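Local coordinates for protein glutathione S-transferase (Acinetobacter baumannii, PDB 4MP4) that probably catalyses the conjugation of glutathione to electrophilic substrates, at residues Y7-T12 with P34-A39; T88-K93 with W163-A168; R116-T121 with T131-E136. All blocks are in the same frame, centred on the assembly; numbering follows the deposited sequence.

Contact 1, partly buried, lies in the thioredoxin-like N-terminal part, where parallel strands pair through their backbones; one face packs mostly apolar side chains on helices and the other carries a lysine and a glutamate. Contact 2 is the most buried: the linker 88-93 meets the chain entering helix 165-178 through one backbone bond and apolar side chains. Contact 3 is a surface contact on the opposite side of the chain's centre from both, where charged side chains hold backbone groups and a serine hydroxyl. Helix 19-30 connects the first two contacts, touching side chains of both, and helix 165-178 connects the last two: its start forms part of contact 2, and Leu177 touches Leu133 of contact 3.

Contact 1: residues Y7-T12 with P34-A39; sequences YFKLYT and PFEIAA
Phe8 CB meets Phe35 CB at 3.5 Å just ahead of a parallel strand pairing. Four backbone hydrogen bonds hold the pairing: Glu36 N to Phe8 O, Leu10 N to Glu36 O, Ala38 N to Leu10 O and Thr12 N to Ala38 O. On one face the small Ala38 methyl gives room for its neighbours to settle against it, Lys9 CE 4.0 Å from Ala38 CB and Tyr11 CD2 4.2 Å from the same atom. A bent Lys9 chain, turned at chi3 and chi4, brings NZ back across to form a salt bridge with Glu36 OE1, although their modelled separation is doubtfully short. That oxygen also sits in the plane of the Tyr7 ring at its edge, 3.2 Å from CE1, with carboxylate and ring planes 77° apart. On the other face the contacts are mostly apolar: Leu10 and Ile37 lie side by side, CD2 to CD1 3.8 Å, their branches filling the space under helices 19-30 and 199-215 respectively. Phe35 packs from the loop just before its strand, CD2 4.1 Å from Leu10 CB. The pair forms a beta-alpha-beta unit with helix 19-30, and strand 63-66 flanks strand 8-13 on its other edge.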
# COMPACT_ATOMS: atom_id res chain seq x y z
N TYR A 7 10.38 20.96 12.54
CA TYR A 7 10.14 19.99 13.62
C TYR A 7 9.58 18.67 13.06
O TYR A 7 8.48 18.63 12.50
CB TYR A 7 9.19 20.57 14.68
CG TYR A 7 8.61 19.53 15.63
CD1 TYR A 7 9.42 18.86 16.55
CD2 TYR A 7 7.24 19.23 15.63
CE1 TYR A 7 8.90 17.92 17.42
CE2 TYR A 7 6.70 18.29 16.50
CZ TYR A 7 7.53 17.63 17.39
OH TYR A 7 7.02 16.69 18.26
N PHE A 8 10.35 17.60 13.22
CA PHE A 8 9.97 16.28 12.73
C PHE A 8 10.09 15.28 13.86
O PHE A 8 11.14 15.19 14.49
CB PHE A 8 10.91 15.84 11.61
CG PHE A 8 10.61 16.44 10.27
CD1 PHE A 8 9.57 15.95 9.49
CD2 PHE A 8 11.39 17.47 9.77
CE1 PHE A 8 9.29 16.50 8.23
CE2 PHE A 8 11.13 18.03 8.52
CZ PHE A 8 10.08 17.53 7.75
N LYS A 9 9.04 14.53 14.13
CA LYS A 9 9.14 13.46 15.11
C LYS A 9 8.60 12.12 14.58
O LYS A 9 7.53 12.09 13.97
CB LYS A 9 8.43 13.83 16.42
CG LYS A 9 8.67 12.83 17.52
CD LYS A 9 7.96 13.18 18.78
CE LYS A 9 8.92 13.30 19.93
NZ LYS A 9 9.82 14.46 19.72
N LEU A 10 9.34 11.04 14.81
CA LEU A 10 8.97 9.70 14.35
C LEU A 10 8.52 8.82 15.51
O LEU A 10 9.26 8.66 16.48
CB LEU A 10 10.13 9.03 13.61
CG LEU A 10 9.94 7.56 13.19
CD1 LEU A 10 8.77 7.38 12.21
CD2 LEU A 10 11.20 7.01 12.60
N TYR A 11 7.33 8.24 15.42
CA TYR A 11 6.86 7.33 16.47
C TYR A 11 6.98 5.87 16.03
O TYR A 11 6.44 5.46 15.01
CB TYR A 11 5.42 7.65 16.90
CG TYR A 11 5.26 9.05 17.48
CD1 TYR A 11 5.40 10.16 16.67
CD2 TYR A 11 5.00 9.25 18.83
CE1 TYR A 11 5.29 11.43 17.17
CE2 TYR A 11 4.88 10.52 19.35
CZ TYR A 11 5.02 11.61 18.52
OH TYR A 11 4.89 12.90 19.00
N THR A 12 7.72 5.09 16.82
CA THR A 12 7.87 3.67 16.55
C THR A 12 7.23 2.82 17.65
O THR A 12 6.86 3.34 18.69
CB THR A 12 9.36 3.29 16.45
OG1 THR A 12 9.47 1.91 16.07
CG2 THR A 12 10.04 3.49 17.79
N PRO A 34 16.73 16.24 9.96
CA PRO A 34 16.87 16.07 11.41
C PRO A 34 15.51 15.79 11.99
O PRO A 34 14.53 16.38 11.53
CB PRO A 34 17.39 17.43 11.87
CG PRO A 34 16.90 18.38 10.84
CD PRO A 34 16.88 17.65 9.55
N PHE A 35 15.43 14.90 12.98
CA PHE A 35 14.15 14.52 13.55
C PHE A 35 14.36 13.86 14.89
O PHE A 35 15.46 13.40 15.18
CB PHE A 35 13.41 13.54 12.62
CG PHE A 35 14.07 12.19 12.49
CD1 PHE A 35 15.10 12.00 11.61
CD2 PHE A 35 13.65 11.12 13.26
CE1 PHE A 35 15.71 10.75 11.49
CE2 PHE A 35 14.24 9.87 13.14
CZ PHE A 35 15.27 9.69 12.25
N GLU A 36 13.30 13.81 15.69
CA GLU A 36 13.34 13.18 17.00
C GLU A 36 12.52 11.90 16.94
O GLU A 36 11.54 11.81 16.19
CB GLU A 36 12.74 14.10 18.07
CG GLU A 36 13.36 15.51 18.13
CD GLU A 36 12.47 16.54 18.85
OE1 GLU A 36 11.24 16.31 18.97
OE2 GLU A 36 12.99 17.58 19.29
N ILE A 37 12.92 10.92 17.74
CA ILE A 37 12.25 9.63 17.77
C ILE A 37 11.55 9.40 19.12
O ILE A 37 12.06 9.80 20.16
CB ILE A 37 13.26 8.48 17.49
CG1 ILE A 37 12.53 7.17 17.19
CG2 ILE A 37 14.20 8.29 18.65
CD1 ILE A 37 13.00 6.52 15.90
N ALA A 38 10.39 8.76 19.10
CA ALA A 38 9.72 8.36 20.33
C ALA A 38 9.05 7.00 20.17
O ALA A 38 8.84 6.53 19.05
CB ALA A 38 8.71 9.43 20.76
N ALA A 39 8.67 6.38 21.28
CA ALA A 39 8.09 5.04 21.24
C ALA A 39 6.71 4.95 21.89
O ALA A 39 6.43 5.61 22.89
CB ALA A 39 9.03 4.03 21.89

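Contact 2: residues T88-K93 with W163-A168; sequences TAIYPK and WSIVDA
This is a buried, largely apolar contact at the junction of the two parts of the fold, in which Ile90, Tyr91 and Pro92 of the linker between helices 74-84 and 95-110 meet Trp163 to Val166, where the chain enters helix 165-178. One backbone hydrogen bond crosses it: Ile165 N donates to Ile90 O over 3.0 Å, almost straight at 173°. The same carbonyl oxygen has Ser164 CB close by, at 3.4 Å, a fit that a small residue allows.

Around this bond the side chains pack closely. Ile90 lies alongside Ile165, pointing the same way, with its CD1 4.2 Å from Ile165 CB, while Ile90 CB touches Trp163 CZ3. The CG2 branch of Ile165 makes an off-centre CH-pi contact with the Tyr91 ring, 3.7 Å from CE1, and Val166 CG2 reaches the same carbon from further along the helix. Tyrosine suits the spot because its ring packs among these methyls while its OH finds a polar partner in Gln105 of helix 95-110. The compact ring of Pro92 sets CD 4.3 Å from Ser164 CB and packs on Ala97 and Ala101. Ile165 N lies 3.6 Å above one face of the Trp163 indole, offset toward its rim; that ring also makes a cation-pi contact with Arg198.

Asp167 folds back so that OD2 accepts from Ser164 N at 2.9 Å. This is the backbone-to-carboxylate half of the N-capping box (Ser/Thr-Xaa-Xaa-Asp) found at this helix start in glutathione transferases. Two consecutive backbone N-H groups, those of Ser164 and Ile165, thus find acceptors in Asp167 and the linker, which satisfies both within an otherwise apolar setting.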
# COMPACT_ATOMS: atom_id res chain seq x y z
N THR A 88 16.66 15.34 -2.91
CA THR A 88 17.32 14.20 -2.29
C THR A 88 16.40 12.99 -2.42
O THR A 88 15.92 12.45 -1.42
CB THR A 88 17.64 14.44 -0.82
OG1 THR A 88 16.44 14.81 -0.12
CG2 THR A 88 18.69 15.53 -0.69
N ALA A 89 16.18 12.58 -3.66
CA ALA A 89 15.23 11.52 -3.94
C ALA A 89 15.73 10.20 -3.38
O ALA A 89 16.92 9.90 -3.41
CB ALA A 89 14.99 11.43 -5.45
N ILE A 90 14.80 9.41 -2.85
CA ILE A 90 15.12 8.06 -2.38
C ILE A 90 14.34 7.04 -3.20
O ILE A 90 14.17 5.90 -2.80
CB ILE A 90 14.85 7.89 -0.87
CG1 ILE A 90 13.38 8.13 -0.55
CG2 ILE A 90 15.72 8.84 -0.05
CD1 ILE A 90 13.08 8.08 0.93
N TYR A 91 13.86 7.50 -4.36
CA TYR A 91 13.32 6.66 -5.43
C TYR A 91 14.11 6.99 -6.70
O TYR A 91 14.67 8.07 -6.80
CB TYR A 91 11.83 6.95 -5.66
CG TYR A 91 10.96 6.48 -4.54
CD1 TYR A 91 10.64 5.13 -4.40
CD2 TYR A 91 10.48 7.37 -3.59
CE1 TYR A 91 9.85 4.69 -3.36
CE2 TYR A 91 9.68 6.93 -2.54
CZ TYR A 91 9.37 5.58 -2.44
OH TYR A 91 8.59 5.14 -1.41
N PRO A 92 14.14 6.07 -7.67
CA PRO A 92 14.92 6.31 -8.89
C PRO A 92 14.42 7.56 -9.62
O PRO A 92 13.26 7.95 -9.41
CB PRO A 92 14.64 5.06 -9.73
CG PRO A 92 14.18 4.02 -8.74
CD PRO A 92 13.42 4.78 -7.72
N LYS A 93 15.26 8.19 -10.44
CA LYS A 93 14.83 9.41 -11.11
C LYS A 93 14.04 9.16 -12.41
O LYS A 93 13.12 9.90 -12.72
CB LYS A 93 15.97 10.43 -11.31
CG LYS A 93 17.04 10.02 -12.29
CD LYS A 93 18.14 11.06 -12.39
CE LYS A 93 19.41 10.46 -13.00
NZ LYS A 93 19.92 9.30 -12.21
N TRP A 163 21.21 3.18 -5.05
CA TRP A 163 20.39 2.86 -3.91
C TRP A 163 19.02 3.58 -3.92
O TRP A 163 18.93 4.75 -4.27
CB TRP A 163 21.15 3.20 -2.64
CG TRP A 163 20.40 2.79 -1.43
CD1 TRP A 163 20.44 1.57 -0.81
CD2 TRP A 163 19.45 3.57 -0.70
NE1 TRP A 163 19.60 1.55 0.26
CE2 TRP A 163 18.97 2.76 0.35
CE3 TRP A 163 18.96 4.87 -0.84
CZ2 TRP A 163 18.02 3.21 1.27
CZ3 TRP A 163 18.02 5.32 0.08
CH2 TRP A 163 17.56 4.49 1.12
N SER A 164 17.97 2.86 -3.55
CA SER A 164 16.69 3.47 -3.23
C SER A 164 16.10 2.83 -1.99
O SER A 164 16.53 1.74 -1.59
CB SER A 164 15.71 3.34 -4.39
OG SER A 164 15.60 2.00 -4.81
N ILE A 165 15.11 3.48 -1.39
CA ILE A 165 14.52 2.98 -0.14
C ILE A 165 14.00 1.53 -0.31
O ILE A 165 13.87 0.79 0.66
CB ILE A 165 13.40 3.94 0.36
CG1 ILE A 165 13.00 3.65 1.81
CG2 ILE A 165 12.21 3.90 -0.56
CD1 ILE A 165 14.12 3.83 2.81
N VAL A 166 13.76 1.13 -1.56
CA VAL A 166 13.20 -0.19 -1.82
C VAL A 166 14.28 -1.26 -1.62
O VAL A 166 13.97 -2.43 -1.34
CB VAL A 166 12.54 -0.28 -3.23
CG1 VAL A 166 11.84 -1.62 -3.40
CG2 VAL A 166 11.52 0.81 -3.42
N ASP A 167 15.55 -0.87 -1.75
CA ASP A 167 16.62 -1.82 -1.43
C ASP A 167 16.52 -2.22 0.04
O ASP A 167 16.64 -3.41 0.40
CB ASP A 167 18.02 -1.28 -1.75
CG ASP A 167 18.27 -1.13 -3.26
OD1 ASP A 167 18.36 -2.18 -3.97
OD2 ASP A 167 18.38 0.04 -3.72
N ALA A 168 16.26 -1.23 0.89
CA ALA A 168 16.18 -1.47 2.32
C ALA A 168 14.95 -2.33 2.66
O ALA A 168 14.99 -3.18 3.56
CB ALA A 168 16.18 -0.15 3.10

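Contact 3: residues R116-T121 with T131-E136; sequences RTERPT and TPLSEE
Glu118 closes helix 113-118, Arg119 leaves the helical conformation, and the returning chain passes with Leu133 CA 6.9 Å from Glu118 CA before Ser134 leads into helix 135-151. The extended Glu118 side chain presents both carboxylate oxygens to one residue: OE1 accepts from Ser134 N at 2.8 Å, and OE2 from Ser134 OG at 2.6 Å, each on its syn side and slightly out of plane. This paired grip fixes the rotation of the carboxylate. A water extends it, donating to Glu118 OE1 and to Pro132 O. Arg119 bends at chi2 (-72°), bringing NH1 and NH2 to Thr131 O at 3.1 Å and 3.0 Å. NH1 also reaches Glu118 O, while NE forms a salt bridge with Asp182. Arginine suits the place because its several N-H groups serve all of these acceptors at once. Leu133 CD2 lies over the centre of one guanidinium face, 4.0 Å above its plane. The negative charge of Glu118 would probably interact favourably with the positive end of the helix dipole. Ser134 OG accepts from Gly137 N as a serine N-cap of helix 135-151, and Glu118, bound to this N-cap residue, joins two helices of the all-helical C-terminal domain.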
# COMPACT_ATOMS: atom_id res chain seq x y z
N ARG A 116 5.19 -12.87 5.82
CA ARG A 116 5.18 -11.89 6.90
C ARG A 116 4.59 -12.48 8.18
O ARG A 116 5.10 -12.26 9.27
CB ARG A 116 4.44 -10.62 6.49
CG ARG A 116 5.20 -9.78 5.47
CD ARG A 116 4.47 -8.49 5.12
NE ARG A 116 3.34 -8.72 4.23
CZ ARG A 116 2.10 -8.32 4.47
NH1 ARG A 116 1.14 -8.59 3.60
NH2 ARG A 116 1.80 -7.65 5.58
N THR A 117 3.53 -13.27 8.03
CA THR A 117 2.88 -13.89 9.18
C THR A 117 3.77 -14.97 9.83
O THR A 117 3.87 -15.03 11.05
CB THR A 117 1.55 -14.53 8.77
OG1 THR A 117 0.68 -13.53 8.24
CG2 THR A 117 0.87 -15.18 9.94
N GLU A 118 4.42 -15.79 9.02
CA GLU A 118 5.15 -16.96 9.52
C GLU A 118 6.59 -16.62 9.87
O GLU A 118 7.29 -17.42 10.50
CB GLU A 118 5.08 -18.11 8.50
CG GLU A 118 3.65 -18.68 8.29
CD GLU A 118 3.53 -19.70 7.16
OE1 GLU A 118 4.44 -20.53 6.97
OE2 GLU A 118 2.50 -19.68 6.46
N ARG A 119 7.05 -15.46 9.43
CA ARG A 119 8.39 -15.01 9.73
C ARG A 119 8.35 -13.54 10.12
O ARG A 119 8.79 -12.68 9.35
CB ARG A 119 9.33 -15.21 8.54
CG ARG A 119 9.54 -16.67 8.11
CD ARG A 119 10.40 -17.42 9.14
NE ARG A 119 10.74 -18.78 8.72
CZ ARG A 119 10.12 -19.87 9.14
NH1 ARG A 119 9.10 -19.78 9.99
NH2 ARG A 119 10.51 -21.07 8.71
N PRO A 120 7.80 -13.25 11.31
CA PRO A 120 7.69 -11.85 11.76
C PRO A 120 9.07 -11.29 12.04
O PRO A 120 10.02 -12.08 12.13
CB PRO A 120 6.84 -11.95 13.03
CG PRO A 120 7.09 -13.34 13.54
CD PRO A 120 7.28 -14.20 12.31
N THR A 121 9.21 -9.97 12.17
CA THR A 121 10.54 -9.38 12.37
C THR A 121 11.26 -9.84 13.66
O THR A 121 12.46 -9.64 13.81
CB THR A 121 10.49 -7.88 12.35
OG1 THR A 121 9.56 -7.43 13.34
CG2 THR A 121 10.08 -7.38 10.96
N THR A 131 9.17 -23.58 13.61
CA THR A 131 8.17 -23.98 12.64
C THR A 131 8.62 -23.79 11.19
O THR A 131 9.09 -22.72 10.81
CB THR A 131 6.91 -23.18 12.89
OG1 THR A 131 6.67 -23.15 14.30
CG2 THR A 131 5.72 -23.81 12.18
N PRO A 132 8.49 -24.86 10.38
CA PRO A 132 8.80 -24.79 8.95
C PRO A 132 7.77 -23.94 8.23
O PRO A 132 6.66 -23.74 8.75
CB PRO A 132 8.64 -26.25 8.49
CG PRO A 132 8.69 -27.07 9.74
CD PRO A 132 8.10 -26.21 10.80
N LEU A 133 8.12 -23.45 7.05
CA LEU A 133 7.17 -22.71 6.24
C LEU A 133 6.02 -23.62 5.83
O LEU A 133 6.23 -24.73 5.34
CB LEU A 133 7.83 -22.13 4.99
CG LEU A 133 8.78 -20.96 5.27
CD1 LEU A 133 9.60 -20.66 4.06
CD2 LEU A 133 7.98 -19.76 5.69
N SER A 134 4.80 -23.13 6.04
CA SER A 134 3.61 -23.76 5.52
C SER A 134 3.65 -23.73 3.99
O SER A 134 4.50 -23.08 3.39
CB SER A 134 2.38 -23.00 5.97
OG SER A 134 2.14 -21.91 5.10
N GLU A 135 2.69 -24.40 3.37
CA GLU A 135 2.65 -24.48 1.92
C GLU A 135 2.49 -23.10 1.29
O GLU A 135 3.18 -22.78 0.33
CB GLU A 135 1.55 -25.44 1.46
CG GLU A 135 2.05 -26.47 0.43
CD GLU A 135 3.25 -27.28 0.92
OE1 GLU A 135 3.13 -27.96 1.97
OE2 GLU A 135 4.31 -27.25 0.26
N GLU A 136 1.59 -22.29 1.83
CA GLU A 136 1.48 -20.91 1.37
C GLU A 136 2.74 -20.10 1.72
O GLU A 136 3.15 -19.21 0.98
CB GLU A 136 0.22 -20.25 1.94
CG GLU A 136 -1.07 -20.86 1.43
CD GLU A 136 -1.10 -20.99 -0.09
OE1 GLU A 136 -1.37 -22.11 -0.59
OE2 GLU A 136 -0.87 -19.98 -0.79
O HOH W 1 5.04 -21.40 9.32